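Local coordinates for heme-binding protein A (Haemophilus parasuis 29755, PDB 3TPA) that probably binds glutathione in the periplasm as the solute-binding component of a transport system, although it is named for heme binding, at residues T314-D319 against Q467-F472; A320-N325 against T460-Y465; L328-F333 against I471-S476. The protein carries 1 engineered substitution. One frame throughout, in Å; residues are numbered along the deposited sequence.

Overall arrangement
Leaving strand 310-312, an edge strand of the six-stranded mixed sheet, the chain enters the long loop that runs to helix 335-344. All three contacts lay this loop along helix 458-475, which precedes strand 478-491 of the same sheet. Residues 314-319 meet the second half of the helix in contact 1, 320-325 its earlier part in contact 2, and 328-333 its very end in contact 3. The loop closed by contact 2 therefore lies within that of contact 1, whereas contacts 2 and 3 cross. Contacts 1 and 3 share I471 and F472, and a hydrogen bond from N325 N to N315 OD1 joins contacts 1 and 2.

Contact 1: residues T314-D319 against Q467-F472; sequences TNPFPD and QAVEIF
The irregular loop 314-319 comes up to one side of helix 467-472, its backbone nearest at N315 and V469, whose CA atoms lie 7.8 Å apart. P316 and V469 meet tip to tip: P316 CD is 3.8 Å from V469 CG1, while the second methyl, V469 CG2, faces P316 CG. With CG1 anti to the backbone N (chi1 167°), the two branches of the valine are shared between partners, and V469 CG2 also reaches F317 CZ at 4.0 Å. P316 CD makes a looser approach to F472 CE2 at 4.2 Å. In this family 5 solute-binding protein the packing fastens the loop leaving strand 310-312 to helix 458-475, and L423 of helix 420-427 adds to it by touching P316, F317 and V469. The F317 ring is covered on one face by P316 CG, which sits 4.1 Å above its plane and toward the rim, and F422 meets the same ring edge-to-face. N315 OD1 no more than grazes V469 CG1, and the amide is engaged within the loop: OD1 accepts from N325 N, and N315 ND2 donates to T314 OG1 at 3.1 Å, with the acceptor nearly in the amide plane.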
loop_
_atom_site.group_PDB
_atom_site.type_symbol
_atom_site.label_atom_id
_atom_site.label_comp_id
_atom_site.label_asym_id
_atom_site.label_seq_id
_atom_site.Cartn_x
_atom_site.Cartn_y
_atom_site.Cartn_z
ATOM N N THR A 314 -4.407 17.788 2.696
ATOM C CA THR A 314 -4.775 18.915 1.834
ATOM C C THR A 314 -5.054 18.437 0.421
ATOM O O THR A 314 -5.911 18.993 -0.274
ATOM C CB THR A 314 -3.675 19.974 1.795
ATOM O OG1 THR A 314 -2.461 19.384 1.322
ATOM C CG2 THR A 314 -3.435 20.532 3.203
ATOM N N ASN A 315 -4.311 17.412 0.009
ATOM C CA ASN A 315 -4.470 16.735 -1.280
ATOM C C ASN A 315 -5.087 15.361 -1.055
ATOM O O ASN A 315 -5.093 14.853 0.086
ATOM C CB ASN A 315 -3.097 16.499 -1.916
ATOM C CG ASN A 315 -2.493 17.761 -2.528
ATOM O OD1 ASN A 315 -2.189 17.808 -3.718
ATOM N ND2 ASN A 315 -2.295 18.779 -1.697
ATOM N N PRO A 316 -5.562 14.719 -2.133
ATOM C CA PRO A 316 -6.071 13.346 -1.970
ATOM C C PRO A 316 -4.974 12.284 -1.775
ATOM O O PRO A 316 -5.307 11.110 -1.630
ATOM C CB PRO A 316 -6.810 13.095 -3.288
ATOM C CG PRO A 316 -6.156 14.015 -4.257
ATOM C CD PRO A 316 -5.794 15.237 -3.493
ATOM N N PHE A 317 -3.706 12.694 -1.806
ATOM C CA PHE A 317 -2.587 11.829 -1.484
ATOM C C PHE A 317 -1.501 12.647 -0.791
ATOM O O PHE A 317 -1.421 13.849 -1.000
ATOM C CB PHE A 317 -2.037 11.108 -2.725
ATOM C CG PHE A 317 -2.044 11.937 -3.985
ATOM C CD1 PHE A 317 -1.230 13.046 -4.114
ATOM C CD2 PHE A 317 -2.858 11.586 -5.051
ATOM C CE1 PHE A 317 -1.231 13.795 -5.291
ATOM C CE2 PHE A 317 -2.862 12.332 -6.223
ATOM C CZ PHE A 317 -2.051 13.440 -6.339
ATOM N N PRO A 318 -0.676 12.004 0.052
ATOM C CA PRO A 318 0.366 12.744 0.785
ATOM C C PRO A 318 1.493 13.235 -0.126
ATOM O O PRO A 318 1.579 12.841 -1.294
ATOM C CB PRO A 318 0.900 11.707 1.785
ATOM C CG PRO A 318 0.670 10.404 1.104
ATOM C CD PRO A 318 -0.648 10.568 0.366
ATOM N N ASP A 319 2.367 14.074 0.422
ATOM C CA ASP A 319 3.389 14.710 -0.386
ATOM C C ASP A 319 4.495 13.771 -0.851
ATOM O O ASP A 319 5.380 14.198 -1.580
ATOM C CB ASP A 319 3.965 15.961 0.307
ATOM C CG ASP A 319 4.886 15.640 1.499
ATOM O OD1 ASP A 319 4.998 14.477 1.930
ATOM O OD2 ASP A 319 5.498 16.599 2.019
ATOM N N GLN A 467 -3.219 19.210 -12.502
ATOM C CA GLN A 467 -4.366 19.746 -13.191
ATOM C C GLN A 467 -5.626 18.970 -12.865
ATOM O O GLN A 467 -6.676 19.575 -12.615
ATOM C CB GLN A 467 -4.147 19.745 -14.704
ATOM C CG GLN A 467 -3.148 20.770 -15.177
ATOM C CD GLN A 467 -3.052 20.841 -16.683
ATOM O OE1 GLN A 467 -3.779 20.156 -17.402
ATOM N NE2 GLN A 467 -2.158 21.687 -17.170
ATOM N N ALA A 468 -5.536 17.642 -12.893
ATOM C CA ALA A 468 -6.680 16.789 -12.528
ATOM C C ALA A 468 -7.150 17.035 -11.097
ATOM O O ALA A 468 -8.347 17.116 -10.829
ATOM C CB ALA A 468 -6.326 15.314 -12.698
ATOM N N VAL A 469 -6.200 17.134 -10.169
ATOM C CA VAL A 469 -6.551 17.352 -8.765
ATOM C C VAL A 469 -7.224 18.722 -8.552
ATOM O O VAL A 469 -8.140 18.843 -7.766
ATOM C CB VAL A 469 -5.333 17.156 -7.833
ATOM C CG1 VAL A 469 -5.627 17.698 -6.445
ATOM C CG2 VAL A 469 -4.984 15.678 -7.764
ATOM N N GLU A 470 -6.811 19.750 -9.284
ATOM C CA GLU A 470 -7.458 21.060 -9.160
ATOM C C GLU A 470 -8.931 20.989 -9.579
ATOM O O GLU A 470 -9.796 21.630 -8.979
ATOM C CB GLU A 470 -6.707 22.116 -9.980
ATOM C CG GLU A 470 -5.348 22.507 -9.401
ATOM C CD GLU A 470 -5.381 23.815 -8.616
ATOM O OE1 GLU A 470 -6.482 24.336 -8.343
ATOM O OE2 GLU A 470 -4.294 24.329 -8.272
ATOM N N ILE A 471 -9.223 20.200 -10.606
ATOM C CA ILE A 471 -10.610 20.022 -11.042
ATOM C C ILE A 471 -11.417 19.265 -9.985
ATOM O O ILE A 471 -12.526 19.675 -9.594
ATOM C CB ILE A 471 -10.700 19.282 -12.395
ATOM C CG1 ILE A 471 -10.175 20.165 -13.535
ATOM C CG2 ILE A 471 -12.140 18.828 -12.670
ATOM C CD1 ILE A 471 -9.977 19.414 -14.861
ATOM N N PHE A 472 -10.861 18.155 -9.522
ATOM C CA PHE A 472 -11.465 17.427 -8.395
ATOM C C PHE A 472 -11.747 18.351 -7.197
ATOM O O PHE A 472 -12.840 18.346 -6.637
ATOM C CB PHE A 472 -10.571 16.267 -7.943
ATOM C CG PHE A 472 -10.696 15.957 -6.477
ATOM C CD1 PHE A 472 -11.791 15.248 -5.990
ATOM C CD2 PHE A 472 -9.735 16.413 -5.572
ATOM C CE1 PHE A 472 -11.903 14.970 -4.610
ATOM C CE2 PHE A 472 -9.852 16.161 -4.212
ATOM C CZ PHE A 472 -10.934 15.435 -3.731
#

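Contact 2: residues A320-N325 against T460-Y465; sequences AVLGYN and TRAKLY
Loop 320-325 makes a type II beta turn from V321 to Y324, closed by a bond from Y324 N to V321 O, and its corner comes so near helix 460-465 that the CA atoms of G323 and A462 are 4.2 Å apart. G323, with a positive phi of 96° at the third position of the turn, presents its bare CA to the helix: G323 CA lies 3.9 Å from A462 O and 4.1 Å from Y465 CB. L322 provides the side-chain packing. A chi1 of -177° sends its branch out beside the carbonyl carbon, and the two methyls divide between neighbours: L322 CD1 lies 3.7 Å from A462 CB, while L322 CD2 rests against R461, 3.8 Å from R461 NH1 and also close to R461 CB. The leucine and arginine side chains cross at about a right angle. R461 bends at chi3, its NH1 forms a salt bridge with D418, and R461 NH2 makes a weak bond to Y465 OH at 2.9 Å. The arrangement is that of a type II turn with glycine at its third position, here seated against the flank of helix 458-475.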
loop_
_atom_site.group_PDB
_atom_site.type_symbol
_atom_site.label_atom_id
_atom_site.label_comp_id
_atom_site.label_asym_id
_atom_site.label_seq_id
_atom_site.Cartn_x
_atom_site.Cartn_y
_atom_site.Cartn_z
ATOM N N ALA A 320 4.442 12.496 -0.464
ATOM C CA ALA A 320 5.367 11.525 -1.049
ATOM C C ALA A 320 4.957 11.129 -2.475
ATOM O O ALA A 320 5.768 10.578 -3.218
ATOM C CB ALA A 320 5.460 10.294 -0.197
ATOM N N VAL A 321 3.699 11.387 -2.837
ATOM C CA VAL A 321 3.160 10.920 -4.118
ATOM C C VAL A 321 3.347 11.934 -5.242
ATOM O O VAL A 321 3.186 13.133 -5.035
ATOM C CB VAL A 321 1.659 10.521 -4.013
ATOM C CG1 VAL A 321 1.154 10.018 -5.342
ATOM C CG2 VAL A 321 1.447 9.446 -2.954
ATOM N N LEU A 322 3.683 11.440 -6.433
ATOM C CA LEU A 322 3.842 12.272 -7.626
ATOM C C LEU A 322 2.580 13.091 -7.899
ATOM O O LEU A 322 1.477 12.554 -7.858
ATOM C CB LEU A 322 4.147 11.397 -8.848
ATOM C CG LEU A 322 4.406 12.208 -10.125
ATOM C CD1 LEU A 322 5.735 12.944 -10.004
ATOM C CD2 LEU A 322 4.394 11.332 -11.358
ATOM N N GLY A 323 2.743 14.378 -8.191
ATOM C CA GLY A 323 1.612 15.248 -8.459
ATOM C C GLY A 323 1.104 16.065 -7.272
ATOM O O GLY A 323 0.246 16.929 -7.432
ATOM N N TYR A 324 1.618 15.785 -6.078
ATOM C CA TYR A 324 1.237 16.535 -4.884
ATOM C C TYR A 324 1.323 18.028 -5.153
ATOM O O TYR A 324 2.265 18.480 -5.805
ATOM C CB TYR A 324 2.160 16.186 -3.709
ATOM C CG TYR A 324 1.799 16.932 -2.442
ATOM C CD1 TYR A 324 0.799 16.460 -1.598
ATOM C CD2 TYR A 324 2.446 18.109 -2.096
ATOM C CE1 TYR A 324 0.459 17.135 -0.441
ATOM C CE2 TYR A 324 2.110 18.797 -0.932
ATOM C CZ TYR A 324 1.119 18.300 -0.113
ATOM O OH TYR A 324 0.781 18.976 1.038
ATOM N N ASN A 325 0.355 18.791 -4.641
ATOM C CA ASN A 325 0.312 20.239 -4.875
ATOM C C ASN A 325 0.269 21.032 -3.579
ATOM O O ASN A 325 -0.779 21.144 -2.953
ATOM C CB ASN A 325 -0.883 20.626 -5.757
ATOM C CG ASN A 325 -0.978 22.121 -5.997
ATOM O OD1 ASN A 325 -0.086 22.886 -5.624
ATOM N ND2 ASN A 325 -2.063 22.545 -6.637
ATOM N N THR A 460 6.032 15.483 -16.809
ATOM C CA THR A 460 4.859 15.722 -17.632
ATOM C C THR A 460 3.636 15.142 -16.920
ATOM O O THR A 460 2.585 15.788 -16.878
ATOM C CB THR A 460 5.008 15.166 -19.081
ATOM O OG1 THR A 460 6.133 15.785 -19.719
ATOM C CG2 THR A 460 3.748 15.473 -19.914
ATOM N N ARG A 461 3.796 13.945 -16.342
ATOM C CA ARG A 461 2.755 13.311 -15.520
ATOM C C ARG A 461 2.354 14.173 -14.314
ATOM O O ARG A 461 1.168 14.338 -14.009
ATOM C CB ARG A 461 3.220 11.948 -14.997
ATOM C CG ARG A 461 3.577 10.920 -16.053
ATOM C CD ARG A 461 3.842 9.559 -15.411
ATOM N NE ARG A 461 2.591 8.957 -14.981
ATOM C CZ ARG A 461 2.418 8.250 -13.876
ATOM N NH1 ARG A 461 3.423 8.009 -13.042
ATOM N NH2 ARG A 461 1.216 7.767 -13.611
ATOM N N ALA A 462 3.351 14.717 -13.626
ATOM C CA ALA A 462 3.091 15.494 -12.423
ATOM C C ALA A 462 2.191 16.690 -12.705
ATOM O O ALA A 462 1.261 16.970 -11.951
ATOM C CB ALA A 462 4.390 15.937 -11.780
ATOM N N LYS A 463 2.459 17.393 -13.797
ATOM C CA LYS A 463 1.644 18.543 -14.164
ATOM C C LYS A 463 0.228 18.112 -14.531
ATOM O O LYS A 463 -0.745 18.772 -14.184
ATOM C CB LYS A 463 2.279 19.321 -15.314
ATOM C CG LYS A 463 3.603 19.986 -14.949
ATOM C CD LYS A 463 4.013 21.007 -16.011
ATOM C CE LYS A 463 5.445 21.492 -15.817
ATOM N NZ LYS A 463 6.446 20.476 -16.245
ATOM N N LEU A 464 0.109 16.995 -15.229
ATOM C CA LEU A 464 -1.210 16.494 -15.585
ATOM C C LEU A 464 -1.999 16.161 -14.314
ATOM O O LEU A 464 -3.172 16.519 -14.195
ATOM C CB LEU A 464 -1.103 15.272 -16.510
ATOM C CG LEU A 464 -0.639 15.515 -17.957
ATOM C CD1 LEU A 464 -0.381 14.191 -18.652
ATOM C CD2 LEU A 464 -1.651 16.349 -18.761
ATOM N N TYR A 465 -1.346 15.498 -13.359
ATOM C CA TYR A 465 -2.017 15.154 -12.107
ATOM C C TYR A 465 -2.398 16.389 -11.314
ATOM O O TYR A 465 -3.485 16.455 -10.732
ATOM C CB TYR A 465 -1.207 14.140 -11.268
ATOM C CG TYR A 465 -1.234 12.765 -11.894
ATOM C CD1 TYR A 465 -2.442 12.132 -12.137
ATOM C CD2 TYR A 465 -0.066 12.122 -12.285
ATOM C CE1 TYR A 465 -2.497 10.895 -12.724
ATOM C CE2 TYR A 465 -0.106 10.861 -12.871
ATOM C CZ TYR A 465 -1.330 10.259 -13.088
ATOM O OH TYR A 465 -1.406 9.024 -13.685
#

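Contact 3: residues L328-F333 against I471-S476; sequences LPQYEF and IFQQNS
Y331 and Q473 join the loop before helix 335-344 to the C-terminal end of helix 458-475, where S476 leaves the helix with positive phi and the chain turns into strand 478-491 of the six-stranded mixed sheet in this family 5 solute-binding protein. The loop backbone comes nearest at P329, opposite Q473.

Two direct hydrogen bonds link the segments. Y331 OH donates to Q473 O over 2.7 Å, tilted out of the carbonyl plane, and the carbonyl oxygen lies at the edge of the tyrosine ring, in its plane. The tyrosine thus serves a carbonyl in the last turn of the helix. In the reverse direction Q473 NE2 donates to P329 O at 3.2 Å; this bond lies in the carbonyl plane and is fairly straight at the hydrogen (157°). The glutamine chain starts out extended (chi1 -170°), and a bend at chi2 turns the amide toward the loop. A water, 3.2 Å from Q473 NE2, accepts from that nitrogen and is also within bonding distance of Q330 OE1.

Van der Waals contacts accompany these bonds. L328 lies obliquely across the methylenes of Q473, L328 CD1 being 3.9 Å from Q473 CB and CD2 near the amide carbon. S476 CB approaches Y331 CE2 at 4.1 Å, while S476 OG bonds to H293, whose ring also meets that of Y331; H294 packs edge-to-face with the same tyrosine.

Further bonds steady each segment. On the helix, I471 O accepts from both N475 N and N475 ND2, which arrive from opposite faces of its plane. A bend at chi2 brings the Q330 amide back over the preceding loop, where Q330 NE2, also bonded to T314 O, donates to L328 O at 3.0 Å; the bond is almost straight at the hydrogen (175°) and L328 O lies in the amide plane, but NE2 comes from well above the L328 carbonyl plane.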
loop_
_atom_site.group_PDB
_atom_site.type_symbol
_atom_site.label_atom_id
_atom_site.label_comp_id
_atom_site.label_asym_id
_atom_site.label_seq_id
_atom_site.Cartn_x
_atom_site.Cartn_y
_atom_site.Cartn_z
ATOM N N LEU A 328 -2.605 23.763 -3.398
ATOM C CA LEU A 328 -3.994 23.454 -3.715
ATOM C C LEU A 328 -4.902 24.284 -2.805
ATOM O O LEU A 328 -4.750 24.256 -1.581
ATOM C CB LEU A 328 -4.263 21.966 -3.490
ATOM C CG LEU A 328 -5.611 21.432 -3.976
ATOM C CD1 LEU A 328 -5.799 21.653 -5.508
ATOM C CD2 LEU A 328 -5.736 19.955 -3.625
ATOM N N PRO A 329 -5.848 25.025 -3.399
ATOM C CA PRO A 329 -6.750 25.850 -2.586
ATOM C C PRO A 329 -7.582 24.980 -1.656
ATOM O O PRO A 329 -7.991 23.887 -2.041
ATOM C CB PRO A 329 -7.642 26.530 -3.633
ATOM C CG PRO A 329 -6.847 26.486 -4.907
ATOM C CD PRO A 329 -6.101 25.186 -4.845
ATOM N N GLN A 330 -7.810 25.458 -0.436
ATOM C CA GLN A 330 -8.527 24.702 0.587
ATOM C C GLN A 330 -9.845 25.379 0.945
ATOM O O GLN A 330 -9.991 26.613 0.828
ATOM C CB GLN A 330 -7.679 24.579 1.860
ATOM C CG GLN A 330 -6.377 23.818 1.660
ATOM C CD GLN A 330 -6.619 22.395 1.200
ATOM O OE1 GLN A 330 -7.243 21.603 1.905
ATOM N NE2 GLN A 330 -6.143 22.070 0.003
ATOM N N TYR A 331 -10.808 24.575 1.382
ATOM C CA TYR A 331 -12.039 25.125 1.929
ATOM C C TYR A 331 -11.853 25.201 3.436
ATOM O O TYR A 331 -12.182 24.263 4.156
ATOM C CB TYR A 331 -13.247 24.255 1.573
ATOM C CG TYR A 331 -13.463 24.068 0.075
ATOM C CD1 TYR A 331 -14.134 25.021 -0.684
ATOM C CD2 TYR A 331 -12.987 22.938 -0.575
ATOM C CE1 TYR A 331 -14.324 24.841 -2.059
ATOM C CE2 TYR A 331 -13.181 22.757 -1.914
ATOM C CZ TYR A 331 -13.838 23.710 -2.655
ATOM O OH TYR A 331 -14.011 23.485 -3.991
ATOM N N GLU A 332 -11.305 26.310 3.915
ATOM C CA GLU A 332 -10.985 26.431 5.334
ATOM C C GLU A 332 -12.215 26.238 6.213
ATOM O O GLU A 332 -13.327 26.528 5.792
ATOM C CB GLU A 332 -10.340 27.789 5.620
ATOM C CG GLU A 332 -11.315 28.961 5.644
ATOM C CD GLU A 332 -11.746 29.434 4.257
ATOM O OE1 GLU A 332 -11.226 28.943 3.221
ATOM O OE2 GLU A 332 -12.627 30.316 4.213
ATOM N N PHE A 333 -12.012 25.748 7.434
ATOM C CA PHE A 333 -13.133 25.500 8.344
ATOM C C PHE A 333 -13.716 26.831 8.832
ATOM O O PHE A 333 -13.041 27.623 9.491
ATOM C CB PHE A 333 -12.735 24.584 9.519
ATOM C CG PHE A 333 -13.841 24.380 10.543
ATOM C CD1 PHE A 333 -14.977 23.648 10.231
ATOM C CD2 PHE A 333 -13.742 24.931 11.822
ATOM C CE1 PHE A 333 -16.000 23.480 11.173
ATOM C CE2 PHE A 333 -14.752 24.757 12.769
ATOM C CZ PHE A 333 -15.874 24.036 12.450
ATOM N N ILE A 471 -9.223 20.200 -10.606
ATOM C CA ILE A 471 -10.610 20.022 -11.042
ATOM C C ILE A 471 -11.417 19.265 -9.985
ATOM O O ILE A 471 -12.526 19.675 -9.594
ATOM C CB ILE A 471 -10.700 19.282 -12.395
ATOM C CG1 ILE A 471 -10.175 20.165 -13.535
ATOM C CG2 ILE A 471 -12.140 18.828 -12.670
ATOM C CD1 ILE A 471 -9.977 19.414 -14.861
ATOM N N PHE A 472 -10.861 18.155 -9.522
ATOM C CA PHE A 472 -11.465 17.427 -8.395
ATOM C C PHE A 472 -11.747 18.351 -7.197
ATOM O O PHE A 472 -12.840 18.346 -6.637
ATOM C CB PHE A 472 -10.571 16.267 -7.943
ATOM C CG PHE A 472 -10.696 15.957 -6.477
ATOM C CD1 PHE A 472 -11.791 15.248 -5.990
ATOM C CD2 PHE A 472 -9.735 16.413 -5.572
ATOM C CE1 PHE A 472 -11.903 14.970 -4.610
ATOM C CE2 PHE A 472 -9.852 16.161 -4.212
ATOM C CZ PHE A 472 -10.934 15.435 -3.731
ATOM N N GLN A 473 -10.763 19.150 -6.803
ATOM C CA GLN A 473 -10.929 20.018 -5.624
ATOM C C GLN A 473 -12.044 21.051 -5.805
ATOM O O GLN A 473 -12.836 21.267 -4.902
ATOM C CB GLN A 473 -9.606 20.704 -5.251
ATOM C CG GLN A 473 -9.627 21.451 -3.892
ATOM C CD GLN A 473 -9.673 20.516 -2.668
ATOM O OE1 GLN A 473 -10.014 19.344 -2.777
ATOM N NE2 GLN A 473 -9.316 21.045 -1.505
ATOM N N GLN A 474 -12.108 21.660 -6.992
ATOM C CA GLN A 474 -13.145 22.630 -7.337
ATOM C C GLN A 474 -14.551 22.063 -7.143
ATOM O O GLN A 474 -15.486 22.783 -6.813
ATOM C CB GLN A 474 -12.964 23.088 -8.798
ATOM C CG GLN A 474 -11.787 24.039 -9.002
ATOM C CD GLN A 474 -11.412 24.260 -10.466
ATOM O OE1 GLN A 474 -11.718 23.444 -11.340
ATOM N NE2 GLN A 474 -10.728 25.367 -10.730
ATOM N N ASN A 475 -14.694 20.764 -7.368
ATOM C CA ASN A 475 -15.989 20.096 -7.316
ATOM C C ASN A 475 -16.276 19.381 -6.003
ATOM O O ASN A 475 -17.409 18.984 -5.750
ATOM C CB ASN A 475 -16.113 19.125 -8.493
ATOM C CG ASN A 475 -16.280 19.846 -9.787
ATOM O OD1 ASN A 475 -17.356 20.346 -10.077
ATOM N ND2 ASN A 475 -15.208 19.962 -10.549
ATOM N N SER A 476 -15.244 19.225 -5.174
ATOM C CA SER A 476 -15.396 18.671 -3.818
ATOM C C SER A 476 -16.318 17.438 -3.696
ATOM O O SER A 476 -17.212 17.422 -2.849
ATOM C CB SER A 476 -15.873 19.766 -2.849
ATOM O OG SER A 476 -15.790 19.333 -1.490
HETATM O O HOH W 1 -8.831 19.022 0.911
#